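Local coordinates for protein endoglucanase family 5 (Clostridium acetobutylicum ATCC 824, PDB 6PZ7) that probably hydrolyses internal beta-1,4 linkages in cellulose and related plant polysaccharides, as a broad-specificity endoglucanase of glycoside hydrolase family 5, at residues K49-N54 / L322-P327; S64-G67 / T73-Q76; A202-L207 / V218-Y223; N256-V259 / P264-I267; S283-Y288 / T299-N304. All coordinates share one frame; numbering follows the deposited sequence. Where two conformers were deposited one is given.

In the fold
All five contacts lie in one (beta/alpha)8 barrel. Interaction 1 joins positions far apart in the sequence, and the other four fall between its two segments. They follow one another along the chain in the order 2, 3, 4, 5. Interactions 3 and 4 touch, with centres about 9 Å apart, and use the neighbouring strands 216-221 and 265-270 respectively. Interaction 5 adds strand 298-303 and touches both. Interaction 1 lies about 13 Å from interaction 5, centre to centre, near the C-terminal helix. Interaction 2 stands apart in a surface loop, its centre about 30 Å or more from the others. Thus 3, 4 and 5 pack helices on the barrel, while 1 ties an early helix to the C-terminal region.

Interaction 1: residues K49-N54 / L322-P327; sequences KEAGFN and LTWVFP
F53 and W324 have the same first torsion (chi1 -69° in F53, -67° in W324). With CG anti to the carbonyl carbon in each, the rings reach across the gap and slide past each other in opposite directions. F53 CE1 meets W324 CH2 at 3.9 Å. This is the outer corner of the indole six-membered ring, and the approach is oblique to both rings.

A51 supplies the second touch. Its CB points at the indole and comes to 3.6 Å from W324 CZ2. The same methyl lies 4.0 Å from W324 NE1. A51 CB thus sits by NE1, CE2 and CZ2, oblique to the indole, while CH2 reaches F53. Across these segments the contact is wholly apolar and small.

The backbone sets the spacing of A51 and F53. Helix 42-51 ends in a Schellman motif at G52, which has a positive phi of 113°. G52 N bonds to K49 O at 3.1 Å. The chain then turns away from the helix, and both A51 CB and the F53 ring face W324.

More apolar groups surround the pair. F53 also touches I333 and V334, and W324 touches V330, all on helix 327-334. F53 meets the W20 ring too. On the other segment, L322 and T323 form a G1 beta bulge against strand 317-318, and F326 is the N-cap of helix 327-334. That last helix comes beside the early helix 42-51 where the first and last strands of the (beta/alpha)8 barrel meet, and the hairpin adds W324 to this closure.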
# COMPACT_ATOMS: atom_id res chain seq x y z
N LYS A 49 -0.35 -7.92 -15.62
CA LYS A 49 0.72 -7.49 -16.50
C LYS A 49 0.20 -7.16 -17.89
O LYS A 49 0.57 -6.13 -18.48
CB LYS A 49 1.77 -8.59 -16.58
CG LYS A 49 2.89 -8.39 -17.59
CD LYS A 49 3.74 -7.20 -17.21
CE LYS A 49 5.01 -7.14 -18.09
NZ LYS A 49 6.04 -6.28 -17.44
N GLU A 50 -0.66 -8.03 -18.43
CA GLU A 50 -1.18 -7.86 -19.78
C GLU A 50 -2.03 -6.60 -19.91
O GLU A 50 -2.11 -6.02 -21.00
CB GLU A 50 -2.01 -9.09 -20.16
CG GLU A 50 -1.14 -10.34 -20.42
CD GLU A 50 -1.91 -11.68 -20.38
OE1 GLU A 50 -3.15 -11.74 -20.23
OE2 GLU A 50 -1.21 -12.74 -20.50
N ALA A 51 -2.65 -6.14 -18.83
CA ALA A 51 -3.45 -4.92 -18.88
C ALA A 51 -2.58 -3.67 -18.92
O ALA A 51 -3.06 -2.60 -19.33
CB ALA A 51 -4.41 -4.85 -17.69
N GLY A 52 -1.33 -3.74 -18.49
CA GLY A 52 -0.42 -2.60 -18.54
C GLY A 52 -0.00 -2.06 -17.18
O GLY A 52 0.67 -1.03 -17.14
N PHE A 53 -0.39 -2.68 -16.09
CA PHE A 53 0.17 -2.32 -14.80
C PHE A 53 1.64 -2.68 -14.78
O PHE A 53 2.05 -3.64 -15.44
CB PHE A 53 -0.55 -3.07 -13.69
CG PHE A 53 -1.98 -2.65 -13.48
CD1 PHE A 53 -3.02 -3.35 -14.08
CD2 PHE A 53 -2.28 -1.56 -12.68
CE1 PHE A 53 -4.32 -3.01 -13.86
CE2 PHE A 53 -3.60 -1.17 -12.46
CZ PHE A 53 -4.62 -1.90 -13.05
N ASN A 54 2.44 -1.93 -14.01
CA ASN A 54 3.84 -2.30 -13.81
C ASN A 54 4.22 -2.56 -12.36
O ASN A 54 5.40 -2.81 -12.08
CB ASN A 54 4.84 -1.30 -14.44
CG ASN A 54 6.18 -1.94 -14.73
OD1 ASN A 54 6.24 -3.06 -15.21
ND2 ASN A 54 7.26 -1.21 -14.47
N LEU A 322 -10.99 -14.87 -14.69
CA LEU A 322 -9.95 -14.11 -15.34
C LEU A 322 -10.52 -13.05 -16.29
O LEU A 322 -10.07 -12.92 -17.43
CB LEU A 322 -8.95 -15.02 -16.06
CG LEU A 322 -8.21 -16.00 -15.14
CD1 LEU A 322 -7.34 -16.94 -15.97
CD2 LEU A 322 -7.35 -15.29 -14.10
N THR A 323 -11.51 -12.27 -15.82
CA THR A 323 -12.23 -11.29 -16.64
C THR A 323 -12.18 -9.93 -15.97
O THR A 323 -12.53 -9.80 -14.79
CB THR A 323 -13.69 -11.73 -16.80
OG1 THR A 323 -13.80 -13.00 -17.45
CG2 THR A 323 -14.52 -10.69 -17.57
N TRP A 324 -11.82 -8.88 -16.72
CA TRP A 324 -11.99 -7.52 -16.20
C TRP A 324 -13.47 -7.16 -16.22
O TRP A 324 -14.12 -7.18 -17.26
CB TRP A 324 -11.21 -6.52 -17.05
CG TRP A 324 -9.71 -6.70 -16.95
CD1 TRP A 324 -8.90 -7.20 -17.92
CD2 TRP A 324 -8.89 -6.41 -15.83
NE1 TRP A 324 -7.60 -7.23 -17.46
CE2 TRP A 324 -7.57 -6.75 -16.18
CE3 TRP A 324 -9.13 -5.89 -14.55
CZ2 TRP A 324 -6.50 -6.59 -15.29
CZ3 TRP A 324 -8.07 -5.72 -13.69
CH2 TRP A 324 -6.76 -6.08 -14.06
N VAL A 325 -14.01 -6.83 -15.05
CA VAL A 325 -15.44 -6.58 -14.86
C VAL A 325 -15.82 -5.20 -15.38
O VAL A 325 -16.95 -5.02 -15.84
CB VAL A 325 -15.80 -6.73 -13.36
CG1 VAL A 325 -17.29 -6.38 -13.14
CG2 VAL A 325 -15.48 -8.15 -12.84
N PHE A 326 -14.92 -4.23 -15.24
CA PHE A 326 -15.17 -2.82 -15.55
C PHE A 326 -14.12 -2.39 -16.57
O PHE A 326 -13.10 -1.80 -16.21
CB PHE A 326 -15.14 -1.96 -14.28
CG PHE A 326 -16.14 -2.40 -13.24
CD1 PHE A 326 -17.49 -2.17 -13.41
CD2 PHE A 326 -15.71 -3.08 -12.15
CE1 PHE A 326 -18.39 -2.64 -12.43
CE2 PHE A 326 -16.61 -3.51 -11.20
CZ PHE A 326 -17.91 -3.29 -11.34
N PRO A 327 -14.31 -2.74 -17.84
CA PRO A 327 -13.22 -2.57 -18.82
C PRO A 327 -12.89 -1.13 -19.10
O PRO A 327 -11.72 -0.81 -19.38
CB PRO A 327 -13.75 -3.31 -20.07
CG PRO A 327 -15.25 -3.31 -19.89
CD PRO A 327 -15.46 -3.45 -18.41

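Interaction 2: residues S64-G67 / T73-Q76; sequences SHIG and TIDQ
H65, T73 and I74 have the most surface buried here. H65 O and T73 O each take one N-H bond and one CA-H contact. D75 N donates to H65 O at 2.9 Å, nearly in line with the C=O bond. I74 CA adds a CA-H...O contact to H65 O at 3.4 Å.

T73 takes part through its backbone, since its side chain points away. G67 N donates to T73 O at 2.8 Å, with the donor tilted 34° from the carbonyl plane. I66 CA makes a longer CA-H...O contact with the same oxygen.

I74 lies between these two bonds, its backbone opposite that of I66. Their side chains meet loosely, I66 CG1 to I74 CG1 at 4.4 Å. Both isoleucines also pack on helix 111-132.

A water spans the polar side. It lies in the plane of the H65 ring, at its edge, 2.7 Å from H65 ND1. With chi1 at 173°, the D75 carboxylate lies between this water and the helix start. OD2 takes a bond from the water, and OD1 accepts from A77 N and caps the next helix. The H65 ring also stacks on W78 of that helix.

I66 and I74 thus form a single antiparallel beta bridge, a non-hydrogen-bonded pair. It pinches off a short loop within the connection from strand 55-58 to helix 76-91, just before the N-cap D75.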
# COMPACT_ATOMS: atom_id res chain seq x y z
N SER A 64 -1.28 -13.82 12.34
CA SER A 64 -1.73 -15.20 12.50
C SER A 64 -0.63 -16.22 12.25
O SER A 64 -0.87 -17.42 12.42
CB SER A 64 -2.89 -15.53 11.54
OG SER A 64 -3.98 -14.67 11.72
N HIS A 65 0.53 -15.78 11.79
CA HIS A 65 1.63 -16.64 11.36
C HIS A 65 2.88 -16.43 12.18
O HIS A 65 3.93 -16.96 11.80
CB HIS A 65 1.89 -16.37 9.88
CG HIS A 65 0.66 -16.37 9.06
ND1 HIS A 65 -0.04 -17.52 8.75
CD2 HIS A 65 -0.07 -15.34 8.56
CE1 HIS A 65 -1.12 -17.20 8.05
NE2 HIS A 65 -1.17 -15.88 7.93
N ILE A 66 2.80 -15.67 13.27
CA ILE A 66 3.92 -15.34 14.14
C ILE A 66 3.76 -16.12 15.44
O ILE A 66 2.70 -16.08 16.08
CB ILE A 66 3.95 -13.83 14.43
CG1 ILE A 66 4.22 -13.03 13.15
CG2 ILE A 66 4.99 -13.52 15.53
CD1 ILE A 66 3.90 -11.56 13.32
N GLY A 67 4.82 -16.82 15.85
CA GLY A 67 4.83 -17.56 17.09
C GLY A 67 5.07 -16.69 18.31
O GLY A 67 5.11 -15.47 18.25
N THR A 73 8.70 -16.44 15.81
CA THR A 73 9.04 -17.17 14.59
C THR A 73 7.90 -17.08 13.58
O THR A 73 6.75 -17.43 13.89
CB THR A 73 9.29 -18.64 14.92
OG1 THR A 73 10.33 -18.68 15.91
CG2 THR A 73 9.67 -19.43 13.72
N ILE A 74 8.22 -16.70 12.36
CA ILE A 74 7.23 -16.69 11.28
C ILE A 74 7.14 -18.10 10.71
O ILE A 74 8.15 -18.71 10.34
CB ILE A 74 7.58 -15.67 10.17
CG1 ILE A 74 7.70 -14.26 10.73
CG2 ILE A 74 6.51 -15.72 9.08
CD1 ILE A 74 8.11 -13.22 9.71
N ASP A 75 5.93 -18.62 10.61
CA ASP A 75 5.73 -19.95 10.05
C ASP A 75 6.40 -20.08 8.68
O ASP A 75 6.12 -19.29 7.75
CB ASP A 75 4.23 -20.20 9.94
CG ASP A 75 3.88 -21.48 9.21
OD1 ASP A 75 4.76 -22.33 9.02
OD2 ASP A 75 2.72 -21.60 8.79
N GLN A 76 7.24 -21.10 8.52
CA GLN A 76 7.95 -21.27 7.26
C GLN A 76 7.02 -21.50 6.08
O GLN A 76 7.29 -21.03 4.97
CB GLN A 76 8.92 -22.45 7.40
CG GLN A 76 9.74 -22.75 6.18
CD GLN A 76 10.73 -23.88 6.42
OE1 GLN A 76 11.83 -23.65 6.96
NE2 GLN A 76 10.35 -25.10 6.05
O HOH W 1 0.76 -19.97 9.67

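Interaction 3: residues A202-L207 / V218-Y223; sequences AAMNDL and VSLHMY
M204 and L207 pack against L220 and V218 within a beta-alpha-beta unit of the barrel. The unit runs from strand 190-193 through helix 201-206 to strand 216-221. The contact is the short helix lying on the outer face of the strand that follows it.

Apolar contacts make up the whole interface. V218 and L220 are two apart on the strand, so both point at the helix, while S219 between them points away. M204 reaches over L220 by its sulfur, with SD 4.1 Å from L220 CD1. The two side chains cross at about a right angle. The M204 chain is bent at its last torsion (chi3 -60°), so its terminal methyl turns aside and the sulfur makes the touch. M204 and L220 also pack on helix 241-259, at F258 and I254.

Backbone bonds shape the helix end. D206 N bonds to A202 O at 3.0 Å. The next bond, L207 N to A203 O, is weak at 3.5 Å. L207 leaves the helix there, and its side chain is directed at the strand.

Polar groups are held outside the interface. D206 OD2 forms a salt bridge with R164 NE of helix 161-180. N205 OD1 accepts from K257 NZ of helix 241-259. H221, farther along the chain, bonds through ND1 to E146 OE2.

L207 and V218 meet tip to tip. In the conformer given, L207 CD2 rests on both methyls of V218, 3.7 Å from V218 CG2 and 3.9 Å from V218 CG1.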
# COMPACT_ATOMS: atom_id res chain seq x y z
N ALA A 202 -1.31 17.28 9.62
CA ALA A 202 -0.40 17.01 10.72
C ALA A 202 0.32 15.68 10.54
O ALA A 202 1.48 15.52 10.97
CB ALA A 202 -1.11 17.00 12.07
N ALA A 203 -0.35 14.69 9.95
CA ALA A 203 0.30 13.40 9.68
C ALA A 203 1.46 13.58 8.72
O ALA A 203 2.54 13.01 8.92
CB ALA A 203 -0.74 12.41 9.16
N MET A 204 1.25 14.34 7.66
CA MET A 204 2.33 14.57 6.71
C MET A 204 3.41 15.44 7.31
O MET A 204 4.60 15.20 7.07
CB MET A 204 1.79 15.18 5.41
CG MET A 204 0.77 14.28 4.70
SD MET A 204 0.51 14.68 2.94
CE MET A 204 -0.06 16.37 3.11
N ASN A 205 3.05 16.43 8.12
CA ASN A 205 4.06 17.33 8.68
C ASN A 205 4.96 16.65 9.70
O ASN A 205 6.15 17.00 9.82
CB ASN A 205 3.39 18.54 9.33
CG ASN A 205 2.98 19.60 8.33
OD1 ASN A 205 3.48 19.64 7.19
ND2 ASN A 205 2.09 20.48 8.74
N ASP A 206 4.46 15.68 10.44
CA ASP A 206 5.21 15.07 11.51
C ASP A 206 6.04 13.87 11.08
O ASP A 206 6.88 13.40 11.87
CB ASP A 206 4.33 14.69 12.71
CG ASP A 206 3.90 15.87 13.55
OD1 ASP A 206 4.38 17.02 13.31
OD2 ASP A 206 3.10 15.65 14.51
N LEU A 207 5.88 13.39 9.85
CA LEU A 207 6.67 12.29 9.34
C LEU A 207 8.14 12.66 9.32
O LEU A 207 8.52 13.72 8.81
CB LEU A 207 6.20 11.95 7.94
CG LEU A 207 6.80 10.68 7.36
CD1 LEU A 207 6.24 9.46 8.05
CD2 LEU A 207 6.55 10.61 5.88
N VAL A 218 7.69 7.83 0.55
CA VAL A 218 6.53 7.99 1.43
C VAL A 218 5.35 7.22 0.87
O VAL A 218 5.04 7.33 -0.33
CB VAL A 218 6.20 9.48 1.61
CG1 VAL A 218 4.92 9.67 2.41
CG2 VAL A 218 7.35 10.19 2.30
N SER A 219 4.65 6.50 1.74
CA SER A 219 3.40 5.82 1.42
C SER A 219 2.20 6.55 1.99
O SER A 219 2.11 6.78 3.20
CB SER A 219 3.45 4.42 2.04
OG SER A 219 2.19 3.78 1.85
N LEU A 220 1.25 6.88 1.11
CA LEU A 220 -0.01 7.52 1.49
C LEU A 220 -1.16 6.76 0.86
O LEU A 220 -1.01 6.18 -0.23
CB LEU A 220 -0.06 9.00 1.03
CG LEU A 220 1.08 9.88 1.53
CD1 LEU A 220 1.01 11.23 0.82
CD2 LEU A 220 1.03 10.05 3.03
N HIS A 221 -2.31 6.73 1.52
CA HIS A 221 -3.52 6.11 0.99
C HIS A 221 -4.57 7.20 0.90
O HIS A 221 -4.71 8.01 1.83
CB HIS A 221 -4.03 4.98 1.87
CG HIS A 221 -3.05 3.84 1.96
ND1 HIS A 221 -3.23 2.80 2.84
CD2 HIS A 221 -1.89 3.59 1.30
CE1 HIS A 221 -2.22 1.95 2.71
NE2 HIS A 221 -1.38 2.41 1.80
N MET A 222 -5.29 7.30 -0.23
CA MET A 222 -6.21 8.41 -0.43
C MET A 222 -7.35 8.01 -1.38
O MET A 222 -7.24 8.11 -2.61
CB MET A 222 -5.45 9.62 -0.95
CG MET A 222 -6.30 10.90 -0.96
SD MET A 222 -5.49 12.44 -1.39
CE MET A 222 -5.53 12.30 -3.15
N TYR A 223 -8.46 7.60 -0.78
CA TYR A 223 -9.64 7.19 -1.52
C TYR A 223 -10.54 8.41 -1.70
O TYR A 223 -11.61 8.54 -1.10
CB TYR A 223 -10.38 6.08 -0.79
CG TYR A 223 -9.67 4.75 -0.69
CD1 TYR A 223 -10.08 3.68 -1.45
CD2 TYR A 223 -8.63 4.54 0.23
CE1 TYR A 223 -9.50 2.44 -1.31
CE2 TYR A 223 -8.03 3.29 0.37
CZ TYR A 223 -8.48 2.24 -0.40
OH TYR A 223 -7.94 0.99 -0.27

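Interaction 4: residues N256-V259 / P264-I267; sequences NKFV and PVVI
F258 and V259 close on V265, near the end of helix 241-259, where the chain turns back into strand 265-270. The helix widens to a pi-type turn over 256-259.

K257 lies beside the contact, with its CG 3.8 Å above the F258 ring and over the ring centre.

F258 follows and points at the strand. Its CB is 3.5 Å from V265 CG2. The same methyl lies 4.0 Å from F258 CG and approaches the ring obliquely. With chi1 at -67°, CG anti to the carbonyl carbon, CB is left against V265 while the ring extends to V218 and L207.

V259 is next. Its CG2 is 3.9 Å from V265 CG2. Both F258 and V259 cross V265 at about a right angle, and one methyl of V265 serves both. V265 also touches I254, one turn back on the helix, and L220 on the neighbouring strand.

Only carbon groups meet between these two segments. Their fit therefore depends on shape and burial, and it seats the end of the helix on the start of its strand.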
# COMPACT_ATOMS: atom_id res chain seq x y z
N ASN A 256 3.42 19.51 -2.94
CA ASN A 256 4.13 20.62 -2.30
C ASN A 256 4.84 20.20 -1.03
O ASN A 256 5.91 20.75 -0.71
CB ASN A 256 3.16 21.76 -2.04
CG ASN A 256 2.90 22.59 -3.29
OD1 ASN A 256 3.80 22.79 -4.10
ND2 ASN A 256 1.67 23.03 -3.46
N LYS A 257 4.30 19.26 -0.28
CA LYS A 257 4.94 18.85 0.95
C LYS A 257 6.16 17.98 0.71
O LYS A 257 7.20 18.15 1.37
CB LYS A 257 3.93 18.15 1.85
CG LYS A 257 4.54 17.60 3.10
CD LYS A 257 5.03 18.74 3.98
CE LYS A 257 5.70 18.22 5.22
NZ LYS A 257 6.13 19.36 6.07
N PHE A 258 6.04 17.00 -0.19
CA PHE A 258 7.06 15.96 -0.37
C PHE A 258 7.75 16.05 -1.72
O PHE A 258 8.97 16.28 -1.78
CB PHE A 258 6.42 14.56 -0.17
CG PHE A 258 5.98 14.30 1.26
CD1 PHE A 258 6.90 14.30 2.30
CD2 PHE A 258 4.68 13.97 1.52
CE1 PHE A 258 6.49 14.05 3.60
CE2 PHE A 258 4.28 13.70 2.83
CZ PHE A 258 5.19 13.73 3.85
N VAL A 259 7.02 15.86 -2.82
CA VAL A 259 7.66 15.56 -4.10
C VAL A 259 8.54 16.72 -4.54
O VAL A 259 9.67 16.51 -5.00
CB VAL A 259 6.61 15.23 -5.17
CG1 VAL A 259 7.30 14.98 -6.52
CG2 VAL A 259 5.72 14.04 -4.77
N PRO A 264 10.05 11.44 -2.81
CA PRO A 264 9.02 10.78 -3.61
C PRO A 264 7.92 10.16 -2.77
O PRO A 264 8.11 9.83 -1.59
CB PRO A 264 9.81 9.72 -4.39
CG PRO A 264 11.21 10.27 -4.48
CD PRO A 264 11.39 10.87 -3.09
N VAL A 265 6.78 9.96 -3.43
CA VAL A 265 5.55 9.47 -2.84
C VAL A 265 4.90 8.45 -3.76
O VAL A 265 4.80 8.67 -4.98
CB VAL A 265 4.54 10.63 -2.63
CG1 VAL A 265 3.19 10.11 -2.12
CG2 VAL A 265 5.11 11.68 -1.69
N VAL A 266 4.43 7.35 -3.18
CA VAL A 266 3.51 6.42 -3.82
C VAL A 266 2.19 6.45 -3.05
O VAL A 266 2.18 6.25 -1.82
CB VAL A 266 4.10 4.99 -3.85
CG1 VAL A 266 3.06 3.96 -4.26
CG2 VAL A 266 5.31 4.95 -4.78
N ILE A 267 1.10 6.65 -3.77
CA ILE A 267 -0.25 6.47 -3.22
C ILE A 267 -0.55 4.98 -3.37
O ILE A 267 -0.98 4.50 -4.43
CB ILE A 267 -1.27 7.39 -3.88
CG1 ILE A 267 -0.95 8.85 -3.52
CG2 ILE A 267 -2.67 7.00 -3.43
CD1 ILE A 267 -1.80 9.89 -4.25

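Interaction 5: residues S283-Y288 / T299-N304; sequences SLAKFY and TVWWDN
The beta-alpha-beta unit of strand 265-270, helix 278-294 and strand 298-303 is the last one before the C-terminal hairpin in this barrel. A285 and Y288 on its helix face T299 and W301 on its second strand.

Y288 and T299 make the closer pair. T299 CG2 is 3.9 Å from Y288 CE2 and 4.1 Å from Y288 CD2, so one methyl sits by one side of the phenol, at an oblique angle to the ring. The T299 side chain turns this methyl anti to the carbonyl carbon and puts OG1 between the backbone N and the carbonyl carbon (chi1 71°). Y288 CG is anti to its backbone N (chi1 -165°), which carries the ring from the helix toward the barrel.

A285 and W301 meet more loosely. A285 CB is 4.5 Å from W301 CZ3, again oblique to the indole. Both residues also touch I333 of helix 327-334, which thus packs against the same place.

The polar ends of the two rings are used elsewhere. Y288 OH bonds to M222 O, close to strand 216-221. W301 NE1 bonds to Y314 O.

The buried phenol and indole therefore serve two purposes. Their carbon parts contribute to the helix-strand contact, and their single polar atoms satisfy backbone carbonyls beyond it. Those two bonds would probably limit the swing of the two side chains within an otherwise apolar contact.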
# COMPACT_ATOMS: atom_id res chain seq x y z
N SER A 283 -14.06 8.36 -15.01
CA SER A 283 -13.70 9.78 -15.07
C SER A 283 -12.81 10.17 -13.90
O SER A 283 -11.78 10.84 -14.07
CB SER A 283 -14.96 10.64 -15.07
OG SER A 283 -15.72 10.50 -16.27
N LEU A 284 -13.13 9.68 -12.71
CA LEU A 284 -12.32 9.94 -11.53
C LEU A 284 -10.94 9.35 -11.70
O LEU A 284 -9.92 10.01 -11.47
CB LEU A 284 -13.00 9.39 -10.27
CG LEU A 284 -12.11 9.34 -9.02
CD1 LEU A 284 -11.60 10.72 -8.62
CD2 LEU A 284 -12.92 8.72 -7.87
N ALA A 285 -10.87 8.06 -12.08
CA ALA A 285 -9.57 7.40 -12.19
C ALA A 285 -8.70 8.07 -13.23
O ALA A 285 -7.50 8.24 -13.03
CB ALA A 285 -9.75 5.92 -12.52
N LYS A 286 -9.30 8.45 -14.36
CA LYS A 286 -8.51 9.08 -15.41
C LYS A 286 -7.84 10.35 -14.89
O LYS A 286 -6.64 10.57 -15.09
CB LYS A 286 -9.39 9.40 -16.61
CG LYS A 286 -8.62 10.00 -17.76
CD LYS A 286 -9.54 10.22 -18.98
CE LYS A 286 -8.78 10.86 -20.13
NZ LYS A 286 -9.50 10.71 -21.43
N PHE A 287 -8.62 11.22 -14.23
CA PHE A 287 -8.08 12.47 -13.72
C PHE A 287 -7.10 12.22 -12.59
O PHE A 287 -6.03 12.84 -12.55
CB PHE A 287 -9.20 13.39 -13.25
CG PHE A 287 -8.72 14.74 -12.84
CD1 PHE A 287 -8.46 15.73 -13.78
CD2 PHE A 287 -8.47 15.03 -11.51
CE1 PHE A 287 -7.98 16.96 -13.40
CE2 PHE A 287 -7.99 16.29 -11.14
CZ PHE A 287 -7.74 17.23 -12.07
N TYR A 288 -7.42 11.29 -11.68
CA TYR A 288 -6.55 11.02 -10.54
C TYR A 288 -5.19 10.55 -11.01
O TYR A 288 -4.16 11.10 -10.61
CB TYR A 288 -7.26 9.98 -9.66
CG TYR A 288 -6.76 9.77 -8.25
CD1 TYR A 288 -7.66 9.69 -7.21
CD2 TYR A 288 -5.42 9.59 -7.96
CE1 TYR A 288 -7.24 9.43 -5.88
CE2 TYR A 288 -4.97 9.36 -6.64
CZ TYR A 288 -5.88 9.29 -5.62
OH TYR A 288 -5.38 9.03 -4.35
N THR A 299 0.33 5.70 -8.40
CA THR A 299 -0.86 5.25 -7.69
C THR A 299 -1.03 3.75 -7.85
O THR A 299 -0.57 3.16 -8.84
CB THR A 299 -2.13 5.97 -8.24
OG1 THR A 299 -2.46 5.50 -9.56
CG2 THR A 299 -1.97 7.48 -8.23
N VAL A 300 -1.72 3.14 -6.89
CA VAL A 300 -1.93 1.69 -6.84
C VAL A 300 -3.39 1.44 -6.45
O VAL A 300 -3.81 1.79 -5.34
CB VAL A 300 -0.98 1.02 -5.85
CG1 VAL A 300 -1.11 -0.50 -5.94
CG2 VAL A 300 0.47 1.45 -6.06
N TRP A 301 -4.18 0.87 -7.37
CA TRP A 301 -5.60 0.63 -7.15
C TRP A 301 -5.83 -0.46 -6.12
O TRP A 301 -5.18 -1.51 -6.17
CB TRP A 301 -6.25 0.19 -8.48
CG TRP A 301 -7.74 -0.02 -8.37
CD1 TRP A 301 -8.37 -1.16 -8.00
CD2 TRP A 301 -8.77 0.94 -8.61
NE1 TRP A 301 -9.72 -0.97 -7.97
CE2 TRP A 301 -9.99 0.31 -8.36
CE3 TRP A 301 -8.78 2.28 -9.05
CZ2 TRP A 301 -11.20 0.96 -8.54
CZ3 TRP A 301 -9.98 2.91 -9.23
CH2 TRP A 301 -11.17 2.25 -8.96
N TRP A 302 -6.75 -0.24 -5.18
CA TRP A 302 -7.15 -1.26 -4.21
C TRP A 302 -8.21 -2.19 -4.81
O TRP A 302 -9.33 -1.77 -5.08
CB TRP A 302 -7.70 -0.62 -2.94
CG TRP A 302 -8.09 -1.66 -1.91
CD1 TRP A 302 -9.36 -2.03 -1.58
CD2 TRP A 302 -7.21 -2.49 -1.16
NE1 TRP A 302 -9.32 -3.05 -0.66
CE2 TRP A 302 -8.01 -3.36 -0.39
CE3 TRP A 302 -5.82 -2.61 -1.08
CZ2 TRP A 302 -7.47 -4.31 0.49
CZ3 TRP A 302 -5.28 -3.55 -0.20
CH2 TRP A 302 -6.11 -4.38 0.57
N ASP A 303 -7.87 -3.46 -4.99
CA ASP A 303 -8.74 -4.48 -5.54
C ASP A 303 -8.87 -5.57 -4.48
O ASP A 303 -7.92 -6.30 -4.19
CB ASP A 303 -8.23 -5.04 -6.87
CG ASP A 303 -9.20 -5.98 -7.51
OD1 ASP A 303 -9.77 -6.81 -6.77
OD2 ASP A 303 -9.39 -5.90 -8.74
N ASN A 304 -10.06 -5.73 -3.90
CA ASN A 304 -10.31 -6.75 -2.88
C ASN A 304 -11.09 -7.94 -3.40
O ASN A 304 -11.51 -8.79 -2.61
CB ASN A 304 -10.95 -6.13 -1.64
CG ASN A 304 -12.30 -5.50 -1.91
OD1 ASN A 304 -12.81 -5.50 -3.04
ND2 ASN A 304 -12.86 -4.92 -0.87